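Local atomic coordinates of uncharacterized conserved (Bdellovibrio bacteriovorus, PDB entry 7O21), a protein that probably acts as a YkuD-family LD-carboxypeptidase that trims peptidoglycan, part of the asymmetric wall editing that gives Bdellovibrio cells their curvature. Residues A[192-197]-A[259-264]; A[71-76]-A[86-91]; A[53-58]-A[160-165]; A[25-30]-A[61-66]; A[136-139]-A[143-146]. All blocks are in the same frame, centred on the assembly; numbering follows the deposited sequence.

Interaction 1 (A[192-197]-A[259-264]); sequences QDLSRF and DQLLVK
Helix segment 192-197 passes over strand segment 259-264 with its backbone closest at Leu194 and Leu261, whose CA atoms are 9.2 Å apart, and no hydrogen bond joins the two. Leu261 is the one strand residue that bridges this gap. Its CG lies anti to the backbone N (chi1 173°), which carries the isobutyl group off the sheet toward the helix, where both methyls touch Leu194 and CD2 alone also reaches Phe197. CD1 meets Leu194 CD1 at 3.9 Å, while CD2 lies 4.0 Å from Leu194 CD1 and equally close to CE2 of Phe197. Both helix side chains slide past Leu261 in the opposite direction, touching it through Leu194 CD1 and, on Phe197, through CE2 and CD2. The methyl reaches the Phe197 ring obliquely. Tyr291 of strand 290-300 touches all three residues, and Phe216 stacks edge-to-face with Phe197, which extends the apolar patch beyond the pair. Leu261 itself stays in the sheet through backbone hydrogen bonding with Ala284. Leu194 and Phe197, three residues apart and so on the same side of the helix, thus seat helix 184-206 on an antiparallel sheet, the helix-on-sheet packing expected of an NTF2-like domain.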
# COMPACT_ATOMS: atom_id res chain seq x y z
N GLN A 192 -22.52 18.36 -12.93
CA GLN A 192 -23.09 17.79 -14.15
C GLN A 192 -22.05 17.73 -15.27
O GLN A 192 -22.03 16.76 -16.05
CB GLN A 192 -24.29 18.62 -14.60
CG GLN A 192 -25.47 18.57 -13.67
CD GLN A 192 -26.59 19.49 -14.12
OE1 GLN A 192 -26.50 20.14 -15.17
NE2 GLN A 192 -27.65 19.57 -13.32
N ASP A 193 -21.20 18.75 -15.37
CA ASP A 193 -20.17 18.75 -16.40
C ASP A 193 -19.27 17.53 -16.26
O ASP A 193 -18.98 16.83 -17.23
CB ASP A 193 -19.34 20.03 -16.31
CG ASP A 193 -20.05 21.23 -16.89
OD1 ASP A 193 -21.09 21.06 -17.55
OD2 ASP A 193 -19.54 22.35 -16.67
N LEU A 194 -18.83 17.25 -15.03
CA LEU A 194 -17.94 16.12 -14.82
C LEU A 194 -18.70 14.80 -14.93
O LEU A 194 -18.16 13.80 -15.42
CB LEU A 194 -17.21 16.26 -13.48
CG LEU A 194 -15.96 17.15 -13.55
CD1 LEU A 194 -14.95 16.60 -14.56
CD2 LEU A 194 -16.32 18.59 -13.88
N SER A 195 -19.96 14.77 -14.48
CA SER A 195 -20.78 13.58 -14.67
C SER A 195 -20.92 13.24 -16.15
O SER A 195 -20.88 12.06 -16.53
CB SER A 195 -22.16 13.76 -14.05
OG SER A 195 -22.08 13.85 -12.64
N ARG A 196 -21.07 14.26 -16.99
CA ARG A 196 -21.19 14.01 -18.42
C ARG A 196 -19.88 13.49 -19.00
O ARG A 196 -19.90 12.64 -19.89
CB ARG A 196 -21.66 15.27 -19.15
CG ARG A 196 -23.12 15.60 -18.90
CD ARG A 196 -23.62 16.67 -19.88
NE ARG A 196 -22.71 17.81 -19.96
CZ ARG A 196 -22.79 18.89 -19.19
NH1 ARG A 196 -23.74 18.98 -18.27
NH2 ARG A 196 -21.92 19.88 -19.34
N PHE A 197 -18.74 13.98 -18.51
CA PHE A 197 -17.45 13.44 -18.93
C PHE A 197 -17.35 11.95 -18.59
O PHE A 197 -17.04 11.12 -19.46
CB PHE A 197 -16.30 14.23 -18.28
CG PHE A 197 -14.92 13.64 -18.52
CD1 PHE A 197 -14.18 13.97 -19.65
CD2 PHE A 197 -14.36 12.77 -17.60
CE1 PHE A 197 -12.91 13.44 -19.85
CE2 PHE A 197 -13.10 12.23 -17.80
CZ PHE A 197 -12.38 12.58 -18.94
N ASP A 259 -4.91 20.60 -11.17
CA ASP A 259 -4.84 19.87 -12.43
C ASP A 259 -5.50 18.50 -12.37
O ASP A 259 -5.56 17.82 -13.40
CB ASP A 259 -3.37 19.71 -12.83
CG ASP A 259 -2.52 19.04 -11.73
OD1 ASP A 259 -2.76 19.28 -10.51
OD2 ASP A 259 -1.59 18.28 -12.08
N GLN A 260 -6.00 18.08 -11.22
CA GLN A 260 -6.33 16.68 -10.96
C GLN A 260 -7.83 16.41 -10.98
O GLN A 260 -8.64 17.25 -10.58
CB GLN A 260 -5.80 16.28 -9.57
CG GLN A 260 -4.29 16.25 -9.49
CD GLN A 260 -3.79 16.04 -8.08
OE1 GLN A 260 -4.58 15.87 -7.14
NE2 GLN A 260 -2.48 16.09 -7.91
N LEU A 261 -8.18 15.22 -11.47
CA LEU A 261 -9.54 14.69 -11.40
C LEU A 261 -9.46 13.27 -10.89
O LEU A 261 -8.68 12.46 -11.41
CB LEU A 261 -10.22 14.69 -12.78
CG LEU A 261 -11.59 14.02 -12.89
CD1 LEU A 261 -12.64 14.76 -12.08
CD2 LEU A 261 -12.03 13.91 -14.35
N LEU A 262 -10.24 12.97 -9.84
CA LEU A 262 -10.31 11.63 -9.28
C LEU A 262 -11.78 11.22 -9.29
O LEU A 262 -12.64 11.96 -8.80
CB LEU A 262 -9.77 11.63 -7.84
CG LEU A 262 -9.52 10.31 -7.09
CD1 LEU A 262 -10.82 9.67 -6.62
CD2 LEU A 262 -8.68 9.34 -7.87
N VAL A 263 -12.06 10.05 -9.86
CA VAL A 263 -13.39 9.46 -9.89
C VAL A 263 -13.29 8.06 -9.32
O VAL A 263 -12.41 7.29 -9.73
CB VAL A 263 -13.95 9.43 -11.33
CG1 VAL A 263 -15.32 8.79 -11.35
CG2 VAL A 263 -14.04 10.85 -11.89
N LYS A 264 -14.15 7.73 -8.35
CA LYS A 264 -14.16 6.38 -7.78
C LYS A 264 -15.60 5.87 -7.75
O LYS A 264 -16.51 6.60 -7.34
CB LYS A 264 -13.56 6.38 -6.37
CG LYS A 264 -13.50 5.01 -5.71
CD LYS A 264 -12.91 5.15 -4.31
CE LYS A 264 -12.82 3.81 -3.57
NZ LYS A 264 -12.04 3.96 -2.29

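Interaction 2 (A[71-76]-A[86-91]); sequences ADIGKM and HKTPEG
Ile73 and Thr88 make the side-chain contact here, through a single isoleucine methyl. Ile73 CG2 sits 3.8 Å from Thr88 OG1 and the same distance from Thr88 CG2, so it rests against the fork of the threonine, equally near both branches, while the two side chains slide past each other in opposite directions. The methyl is delivered by chi1 of -56°, which puts CG2 anti to the backbone N. A second, looser touch runs from Gly74 O to Thr88 CG2 at 4.3 Å. No hydrogen bond crosses between the segments, and their CA atoms come no nearer than 8.1 Å, at Ile73 and Thr88, so this is van der Waals packing and not strand pairing.

The next shell fixes both partners. Thr88 OG1 is hydrogen-bonded to Lys48 NZ, which also bonds Pro89 O; the lysine thereby ties the 86-91 loop down next to Ile73, whose side chain touches it as well. On the other segment, Asp72 OD1 accepts the amide N of Ile73 at 2.9 Å, on the anti side of the carboxylate and 23° out of its plane. Gly74 is held by backbone hydrogen bonds with Gly150 and Cys151, and Asp72 pairs with Val153. Just past the end of strand 62-73, Gly74 comes within about 5 Å of the side chain of the predicted nucleophile Cys151. The contact lies beside the probable catalytic site of a YkuD-type L,D-transpeptidase domain.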
# COMPACT_ATOMS: atom_id res chain seq x y z
N ALA A 71 -8.35 23.86 12.38
CA ALA A 71 -7.28 22.93 12.06
C ALA A 71 -6.11 23.74 11.51
O ALA A 71 -6.28 24.88 11.06
CB ALA A 71 -7.74 21.93 11.00
N ASP A 72 -4.92 23.15 11.55
CA ASP A 72 -3.76 23.79 10.96
C ASP A 72 -2.83 22.71 10.43
O ASP A 72 -3.08 21.52 10.60
CB ASP A 72 -3.05 24.71 11.97
CG ASP A 72 -2.48 25.97 11.33
OD1 ASP A 72 -2.13 25.96 10.12
OD2 ASP A 72 -2.35 26.98 12.05
N ILE A 73 -1.77 23.15 9.76
CA ILE A 73 -0.77 22.24 9.21
C ILE A 73 0.50 22.32 10.04
O ILE A 73 0.95 23.42 10.41
CB ILE A 73 -0.47 22.59 7.74
CG1 ILE A 73 -1.76 22.57 6.92
CG2 ILE A 73 0.58 21.63 7.19
CD1 ILE A 73 -2.41 21.19 6.77
N GLY A 74 1.08 21.16 10.34
CA GLY A 74 2.33 21.14 11.07
C GLY A 74 3.46 21.75 10.26
O GLY A 74 3.50 21.66 9.03
N LYS A 75 4.39 22.39 10.97
CA LYS A 75 5.48 23.12 10.34
C LYS A 75 6.86 22.62 10.71
O LYS A 75 7.86 23.17 10.23
CB LYS A 75 5.38 24.61 10.68
CG LYS A 75 4.20 25.33 10.05
CD LYS A 75 4.29 26.82 10.30
CE LYS A 75 3.35 27.60 9.41
NZ LYS A 75 2.34 28.37 10.20
N MET A 76 6.97 21.59 11.55
CA MET A 76 8.24 21.20 12.14
C MET A 76 8.98 20.20 11.27
O MET A 76 8.38 19.38 10.57
CB MET A 76 8.00 20.59 13.53
CG MET A 76 7.57 21.61 14.57
SD MET A 76 8.86 22.82 14.91
CE MET A 76 10.05 21.79 15.77
N HIS A 86 8.64 26.69 1.77
CA HIS A 86 7.88 26.64 3.01
C HIS A 86 6.47 26.07 2.84
O HIS A 86 5.66 26.17 3.76
CB HIS A 86 7.80 27.99 3.74
CG HIS A 86 9.14 28.52 4.13
ND1 HIS A 86 9.93 27.94 5.10
CD2 HIS A 86 9.81 29.63 3.73
CE1 HIS A 86 11.04 28.64 5.25
NE2 HIS A 86 10.99 29.68 4.43
N LYS A 87 6.16 25.49 1.69
CA LYS A 87 4.84 24.94 1.43
C LYS A 87 4.80 23.46 1.77
O LYS A 87 5.83 22.80 1.93
CB LYS A 87 4.43 25.19 -0.02
CG LYS A 87 4.46 26.67 -0.41
CD LYS A 87 3.95 26.90 -1.83
CE LYS A 87 2.45 26.68 -1.90
NZ LYS A 87 1.89 27.08 -3.22
N THR A 88 3.59 22.93 1.88
CA THR A 88 3.33 21.56 2.29
C THR A 88 2.45 20.89 1.25
O THR A 88 1.75 21.56 0.49
CB THR A 88 2.60 21.56 3.64
OG1 THR A 88 1.53 22.51 3.60
CG2 THR A 88 3.55 21.94 4.77
N PRO A 89 2.47 19.56 1.18
CA PRO A 89 1.69 18.88 0.14
C PRO A 89 0.20 19.16 0.24
O PRO A 89 -0.36 19.33 1.32
CB PRO A 89 1.99 17.39 0.39
CG PRO A 89 3.32 17.39 1.07
CD PRO A 89 3.32 18.62 1.93
N GLU A 90 -0.43 19.21 -0.92
CA GLU A 90 -1.88 19.27 -1.03
C GLU A 90 -2.32 18.17 -1.98
O GLU A 90 -1.57 17.79 -2.89
CB GLU A 90 -2.39 20.65 -1.47
CG GLU A 90 -2.01 21.05 -2.88
CD GLU A 90 -2.55 22.43 -3.28
OE1 GLU A 90 -3.63 22.82 -2.78
OE2 GLU A 90 -1.91 23.11 -4.09
N GLY A 91 -3.51 17.64 -1.77
CA GLY A 91 -3.98 16.59 -2.64
C GLY A 91 -5.23 15.90 -2.12
O GLY A 91 -5.89 16.37 -1.19

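Interaction 3 (A[53-58]-A[160-165]); sequences LSVFER and KKLADY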
# COMPACT_ATOMS: atom_id res chain seq x y z
N LEU A 53 -11.23 22.58 9.17
CA LEU A 53 -11.52 21.23 8.71
C LEU A 53 -13.02 21.02 8.78
O LEU A 53 -13.62 21.24 9.83
CB LEU A 53 -10.79 20.21 9.58
CG LEU A 53 -10.96 18.73 9.27
CD1 LEU A 53 -9.76 17.97 9.84
CD2 LEU A 53 -12.27 18.18 9.84
N SER A 54 -13.62 20.60 7.67
CA SER A 54 -15.06 20.40 7.58
C SER A 54 -15.36 18.95 7.25
O SER A 54 -14.55 18.25 6.65
CB SER A 54 -15.68 21.26 6.49
OG SER A 54 -15.30 22.62 6.59
N VAL A 55 -16.53 18.49 7.69
CA VAL A 55 -17.04 17.18 7.34
C VAL A 55 -18.24 17.37 6.42
O VAL A 55 -19.17 18.11 6.76
CB VAL A 55 -17.43 16.36 8.58
CG1 VAL A 55 -17.87 14.97 8.16
CG2 VAL A 55 -16.26 16.28 9.54
N PHE A 56 -18.21 16.73 5.26
CA PHE A 56 -19.34 16.72 4.35
C PHE A 56 -19.93 15.32 4.28
O PHE A 56 -19.22 14.32 4.44
CB PHE A 56 -18.91 17.16 2.94
CG PHE A 56 -18.67 18.63 2.83
CD1 PHE A 56 -17.47 19.18 3.24
CD2 PHE A 56 -19.66 19.47 2.34
CE1 PHE A 56 -17.24 20.54 3.16
CE2 PHE A 56 -19.45 20.85 2.27
CZ PHE A 56 -18.23 21.37 2.67
N GLU A 57 -21.24 15.26 4.08
CA GLU A 57 -21.97 14.00 3.96
C GLU A 57 -22.73 13.98 2.64
O GLU A 57 -23.22 15.00 2.16
CB GLU A 57 -22.94 13.76 5.15
CG GLU A 57 -23.55 12.36 5.14
CD GLU A 57 -24.49 12.07 6.31
OE1 GLU A 57 -24.79 13.01 7.07
OE2 GLU A 57 -24.90 10.90 6.44
N ARG A 58 -22.86 12.77 2.09
CA ARG A 58 -23.66 12.58 0.89
C ARG A 58 -25.13 12.84 1.19
O ARG A 58 -25.66 12.40 2.21
CB ARG A 58 -23.50 11.14 0.41
CG ARG A 58 -24.17 10.88 -0.93
CD ARG A 58 -24.27 9.40 -1.24
NE ARG A 58 -25.02 8.67 -0.21
CZ ARG A 58 -24.54 7.70 0.56
NH1 ARG A 58 -23.29 7.28 0.43
NH2 ARG A 58 -25.31 7.13 1.49
N LYS A 160 -11.31 13.26 18.49
CA LYS A 160 -12.24 12.25 19.00
C LYS A 160 -13.61 12.36 18.34
O LYS A 160 -14.26 11.34 18.09
CB LYS A 160 -12.34 12.36 20.52
CG LYS A 160 -11.04 12.06 21.24
CD LYS A 160 -11.12 12.35 22.73
CE LYS A 160 -9.74 12.18 23.36
NZ LYS A 160 -9.69 12.66 24.78
N LYS A 161 -14.07 13.57 18.05
CA LYS A 161 -15.31 13.72 17.28
C LYS A 161 -15.14 13.18 15.87
O LYS A 161 -16.04 12.50 15.34
CB LYS A 161 -15.73 15.18 17.24
CG LYS A 161 -16.10 15.80 18.59
CD LYS A 161 -16.34 17.31 18.44
CE LYS A 161 -16.71 17.95 19.77
NZ LYS A 161 -16.74 19.44 19.67
N LEU A 162 -14.02 13.49 15.22
CA LEU A 162 -13.85 13.07 13.83
C LEU A 162 -13.79 11.56 13.70
O LEU A 162 -14.17 11.01 12.66
CB LEU A 162 -12.58 13.69 13.25
CG LEU A 162 -12.61 15.22 13.10
CD1 LEU A 162 -11.26 15.71 12.61
CD2 LEU A 162 -13.72 15.63 12.14
N ALA A 163 -13.31 10.87 14.74
CA ALA A 163 -13.21 9.42 14.67
C ALA A 163 -14.55 8.79 14.36
O ALA A 163 -14.60 7.73 13.71
CB ALA A 163 -12.63 8.87 15.98
N ASP A 164 -15.65 9.42 14.78
CA ASP A 164 -16.98 8.90 14.51
C ASP A 164 -17.34 8.94 13.04
O ASP A 164 -18.25 8.21 12.62
CB ASP A 164 -18.03 9.68 15.32
CG ASP A 164 -17.91 9.44 16.82
OD1 ASP A 164 -17.35 8.39 17.21
OD2 ASP A 164 -18.37 10.30 17.59
N TYR A 165 -16.67 9.76 12.24
CA TYR A 165 -17.00 9.87 10.82
C TYR A 165 -16.04 9.13 9.92
O TYR A 165 -16.26 9.10 8.70
CB TYR A 165 -17.01 11.34 10.40
CG TYR A 165 -17.99 12.22 11.13
CD1 TYR A 165 -19.35 12.18 10.83
CD2 TYR A 165 -17.56 13.12 12.10
CE1 TYR A 165 -20.25 13.00 11.49
CE2 TYR A 165 -18.45 13.94 12.77
CZ TYR A 165 -19.79 13.87 12.46
OH TYR A 165 -20.67 14.70 13.13
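The first torsions of Val55 and Leu162 turn their methyls toward each other. With chi1 at -176°, Val55 has CG1 anti to its backbone N and CG2 beside that nitrogen, so the two methyls spread toward different partners. Leu162, at chi1 -66°, sets CG anti to the carbonyl carbon and sends its methyls from the helix toward strand 52-59. There CD2 of Leu162 lies 3.7 Å from Val55 CG2, the side chains sliding past each other, and also 3.7 Å from Leu53 CD2. Leu53 and Leu162 meet differently, reaching toward each other tip to tip, with both methyls of each involved. The other valine methyl serves the aromatic ring: Val55 CG1 stands over one face of Tyr165, 4.2 Å from the ring centroid and 18° off the normal, a CH-pi contact displaced toward Tyr165 CG, its nearest ring atom at 4.0 Å.

Around this cluster, Tyr42 packs edge-to-face against Tyr165, and Ile44 touches Leu53, both from strand 42-47; Ile66 of the strand on the other side of 52-59 also meets the tyrosine. The strand's own backbone is hydrogen-bonded to Tyr69 at Leu53 and to Ile66 and Thr67 at Val55. With no hydrogen bond or ion pair crossing between the segments, segment 160-165 is attached to the catalytic-domain sheet by methyl packing and one aromatic face, a contact that rests on fit and burial of apolar surface.

Interaction 4 (A[25-30]-A[61-66]); sequences LLPASL and EQIQKI
Ile63 is the side chain on which segment 61-66 meets segment 25-30, and its conformation is the telling feature. At chi1 66° its CG1 sits between the backbone N and the carbonyl carbon, and chi2 of 175° extends CD1 toward the two ends of the type I turn from Pro27 to Leu30. Ile63 CD1 there lies 4.2 Å from Pro27 CD and 4.0 Å from Leu30 CG, and it comes to 3.4 Å from the Leu30 carbonyl O. Leu30, with CG anti to the backbone N (chi1 173°), runs at a slant across the isoleucine and offers CG and CD2 to the same methyl. Leu26 approaches from the other end of the segment: its CD2 is 4.1 Å from Ile63 CG1, the two chains passing in opposite directions.

No hydrogen bond spans the segments. Leu30 O accepts a hydrogen bond from His187 NE2, and the side chains of Leu26 and Ile63 touch the same histidine. Strand 26-27 pairs with 181-182, segment 61-66 pairs with strand 52-59 in the catalytic-domain sheet, and helix 184-206 packs against both contacting segments, while Leu30 leans on Val255 of strand 246-257.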
# COMPACT_ATOMS: atom_id res chain seq x y z
N LEU A 25 -22.82 28.35 0.32
CA LEU A 25 -21.87 28.05 -0.77
C LEU A 25 -21.30 26.65 -0.51
O LEU A 25 -21.40 26.16 0.57
CB LEU A 25 -20.77 29.11 -0.84
CG LEU A 25 -21.23 30.56 -0.98
CD1 LEU A 25 -20.05 31.50 -0.88
CD2 LEU A 25 -21.98 30.80 -2.26
N LEU A 26 -20.72 26.09 -1.54
CA LEU A 26 -20.19 24.74 -1.49
C LEU A 26 -18.79 24.71 -2.10
O LEU A 26 -18.48 25.50 -2.99
CB LEU A 26 -21.09 23.81 -2.32
CG LEU A 26 -22.50 23.54 -1.80
CD1 LEU A 26 -23.31 22.81 -2.86
CD2 LEU A 26 -22.46 22.74 -0.51
N PRO A 27 -17.94 23.79 -1.65
CA PRO A 27 -16.57 23.73 -2.18
C PRO A 27 -16.54 23.22 -3.61
O PRO A 27 -17.04 22.13 -3.91
CB PRO A 27 -15.87 22.75 -1.22
CG PRO A 27 -16.98 21.89 -0.70
CD PRO A 27 -18.19 22.79 -0.60
N ALA A 28 -15.92 24.01 -4.50
CA ALA A 28 -15.94 23.71 -5.93
C ALA A 28 -15.27 22.38 -6.24
O ALA A 28 -15.60 21.75 -7.25
CB ALA A 28 -15.26 24.83 -6.71
N SER A 29 -14.32 21.95 -5.42
CA SER A 29 -13.52 20.78 -5.75
C SER A 29 -14.16 19.45 -5.34
O SER A 29 -13.75 18.41 -5.87
CB SER A 29 -12.11 20.89 -5.17
OG SER A 29 -11.43 22.03 -5.70
N LEU A 30 -15.11 19.46 -4.41
CA LEU A 30 -15.78 18.23 -4.00
C LEU A 30 -17.13 18.22 -4.69
O LEU A 30 -18.08 18.88 -4.25
CB LEU A 30 -15.93 18.18 -2.48
CG LEU A 30 -16.77 17.01 -1.95
CD1 LEU A 30 -16.17 15.66 -2.36
CD2 LEU A 30 -16.88 17.09 -0.43
N GLU A 61 -27.38 13.03 -4.75
CA GLU A 61 -26.39 13.59 -5.65
C GLU A 61 -25.75 14.86 -5.10
O GLU A 61 -24.79 15.36 -5.69
CB GLU A 61 -27.02 13.94 -7.00
CG GLU A 61 -27.65 12.76 -7.72
CD GLU A 61 -28.08 13.12 -9.13
OE1 GLU A 61 -27.54 12.53 -10.09
OE2 GLU A 61 -28.94 14.01 -9.28
N GLN A 62 -26.28 15.39 -4.01
CA GLN A 62 -25.76 16.60 -3.39
C GLN A 62 -24.81 16.25 -2.25
O GLN A 62 -24.63 15.09 -1.87
CB GLN A 62 -26.90 17.49 -2.88
CG GLN A 62 -27.59 18.32 -3.95
CD GLN A 62 -28.37 17.49 -4.93
OE1 GLN A 62 -29.22 16.69 -4.54
NE2 GLN A 62 -28.08 17.66 -6.22
N ILE A 63 -24.16 17.29 -1.73
CA ILE A 63 -23.31 17.17 -0.56
C ILE A 63 -23.79 18.19 0.46
O ILE A 63 -24.35 19.23 0.10
CB ILE A 63 -21.81 17.40 -0.89
CG1 ILE A 63 -21.57 18.85 -1.34
CG2 ILE A 63 -21.34 16.39 -1.94
CD1 ILE A 63 -20.11 19.18 -1.57
N GLN A 64 -23.56 17.90 1.74
CA GLN A 64 -24.03 18.77 2.81
C GLN A 64 -22.94 18.85 3.87
O GLN A 64 -22.45 17.82 4.32
CB GLN A 64 -25.30 18.19 3.42
CG GLN A 64 -25.97 19.08 4.46
CD GLN A 64 -27.31 18.54 4.90
OE1 GLN A 64 -27.80 17.54 4.37
NE2 GLN A 64 -27.92 19.21 5.87
N LYS A 65 -22.58 20.06 4.27
CA LYS A 65 -21.62 20.23 5.35
C LYS A 65 -22.33 19.97 6.67
O LYS A 65 -23.38 20.55 6.94
CB LYS A 65 -21.02 21.64 5.34
CG LYS A 65 -19.90 21.84 6.36
CD LYS A 65 -19.40 23.29 6.38
CE LYS A 65 -18.37 23.55 5.29
NZ LYS A 65 -17.77 24.92 5.35
N ILE A 66 -21.76 19.09 7.49
CA ILE A 66 -22.38 18.74 8.75
C ILE A 66 -21.67 19.33 9.96
O ILE A 66 -22.32 19.58 10.98
CB ILE A 66 -22.61 17.23 8.92
CG1 ILE A 66 -21.27 16.50 8.88
CG2 ILE A 66 -23.57 16.69 7.86
CD1 ILE A 66 -21.39 15.01 9.10

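Interaction 5 (A[136-139]-A[143-146]); sequences HAIP and PLTR
This is an apolar contact within one loop, Ile138 packing against Leu144 and Arg146, in the stretch between strands 134-136 and 152-153 that joins the predicted catalytic His136 and Cys151 of the YkuD fold. The short span brings the backbones to 6.7 Å at the CA atoms of Ile138 and Leu144. Ile138 does most of the touching, with each branch taking a different partner. Its CG2, placed between the backbone N and the carbonyl carbon, lies 4.0 Å from Leu144 CD2 where the side chains cross obliquely. Its CD1 reaches the other end of the 3-10 turn 144-146, 3.9 Å from Arg146 C and 4.0 Å from Arg146 CB, meeting that side chain at about a right angle. The arginine is therefore touched at its base, and the rest of its chain, bent at chi3, leads away from Ile138. The turn is closed by Arg146 N bonding Pro143 O.

Val153 and Arg155 touch both Ile138 and Leu144, so the loop folds back on strand 152-153 and the residues just after it. The His136 side chain touches Cys151 and stacks edge-to-face with Tyr109. Its rotation is fixed from the neighbouring residue: His136 ND1 donates to Ala137 O at 2.6 Å with an N-H...O angle of 161°, the oxygen 3° out of the imidazole plane and the donor on a carbonyl lone pair.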
# COMPACT_ATOMS: atom_id res chain seq x y z
N HIS A 136 -3.85 14.25 12.88
CA HIS A 136 -3.63 13.87 14.27
C HIS A 136 -3.90 15.05 15.19
O HIS A 136 -4.29 16.13 14.76
CB HIS A 136 -2.24 13.26 14.49
CG HIS A 136 -1.10 14.21 14.27
ND1 HIS A 136 -0.74 15.18 15.18
CD2 HIS A 136 -0.21 14.30 13.25
CE1 HIS A 136 0.31 15.84 14.73
NE2 HIS A 136 0.65 15.33 13.56
N ALA A 137 -3.72 14.82 16.49
CA ALA A 137 -3.92 15.86 17.48
C ALA A 137 -2.58 16.23 18.12
O ALA A 137 -1.51 15.94 17.56
CB ALA A 137 -4.99 15.42 18.48
N ILE A 138 -2.65 16.89 19.24
CA ILE A 138 -1.43 17.41 19.90
C ILE A 138 -1.83 17.83 21.30
O ILE A 138 -2.96 18.00 21.55
CB ILE A 138 -0.85 18.55 19.04
CG1 ILE A 138 0.68 18.61 19.11
CG2 ILE A 138 -1.55 19.88 19.31
CD1 ILE A 138 1.36 19.09 17.89
N PRO A 139 -0.90 18.02 22.25
CA PRO A 139 -1.31 18.46 23.56
C PRO A 139 -2.01 19.82 23.49
O PRO A 139 -1.69 20.67 22.76
CB PRO A 139 0.04 18.58 24.27
CG PRO A 139 0.82 17.46 23.65
CD PRO A 139 0.48 17.62 22.19
N PRO A 143 0.77 24.87 20.18
CA PRO A 143 0.11 25.24 18.97
C PRO A 143 -0.02 24.04 18.02
O PRO A 143 0.76 23.21 18.02
CB PRO A 143 1.09 26.22 18.30
CG PRO A 143 2.18 26.46 19.28
CD PRO A 143 2.10 25.39 20.33
N LEU A 144 -1.07 24.08 17.23
CA LEU A 144 -1.29 23.05 16.22
C LEU A 144 -0.10 22.94 15.25
O LEU A 144 0.19 21.85 14.76
CB LEU A 144 -2.58 23.34 15.47
CG LEU A 144 -3.88 23.31 16.28
CD1 LEU A 144 -5.06 23.58 15.37
CD2 LEU A 144 -4.03 21.97 17.00
N THR A 145 0.59 24.05 14.99
CA THR A 145 1.70 24.07 14.05
C THR A 145 2.95 23.38 14.58
O THR A 145 3.93 23.25 13.84
CB THR A 145 2.01 25.51 13.64
OG1 THR A 145 2.02 26.33 14.81
CG2 THR A 145 0.95 26.03 12.69
N ARG A 146 2.94 22.93 15.84
CA ARG A 146 4.07 22.12 16.28
C ARG A 146 4.11 20.75 15.61
O ARG A 146 5.12 20.05 15.73
CB ARG A 146 4.10 22.00 17.80
CG ARG A 146 5.45 21.54 18.31
CD ARG A 146 5.54 21.64 19.82
NE ARG A 146 5.60 23.02 20.29
CZ ARG A 146 5.90 23.35 21.55
NH1 ARG A 146 6.16 22.39 22.42
NH2 ARG A 146 5.93 24.62 21.93

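Interactions 2 and 5 both lie at the predicted active site: 5 includes His136, and Gly74 of 2 is about 5 Å from the Cys151 side chain. Their centres are about 12 Å apart, and a probable hydrogen bond from Lys75 N to Thr145 O, 3.0 Å, joins them. Interactions 3 and 4 share the pairing of strands 52-59 and 62-73, with Glu57 N to Gln64 O at 2.8 Å. Strand 62-73 runs on from interaction 4 to interaction 2, whose Ala71 CB packs 3.8 Å from Leu53 CB of interaction 3. Interaction 1 lies in the NTF2-like part, its centre about 15 Å from that of interaction 4; helix 184-206, which carries segment 192-197, also packs against interaction 4.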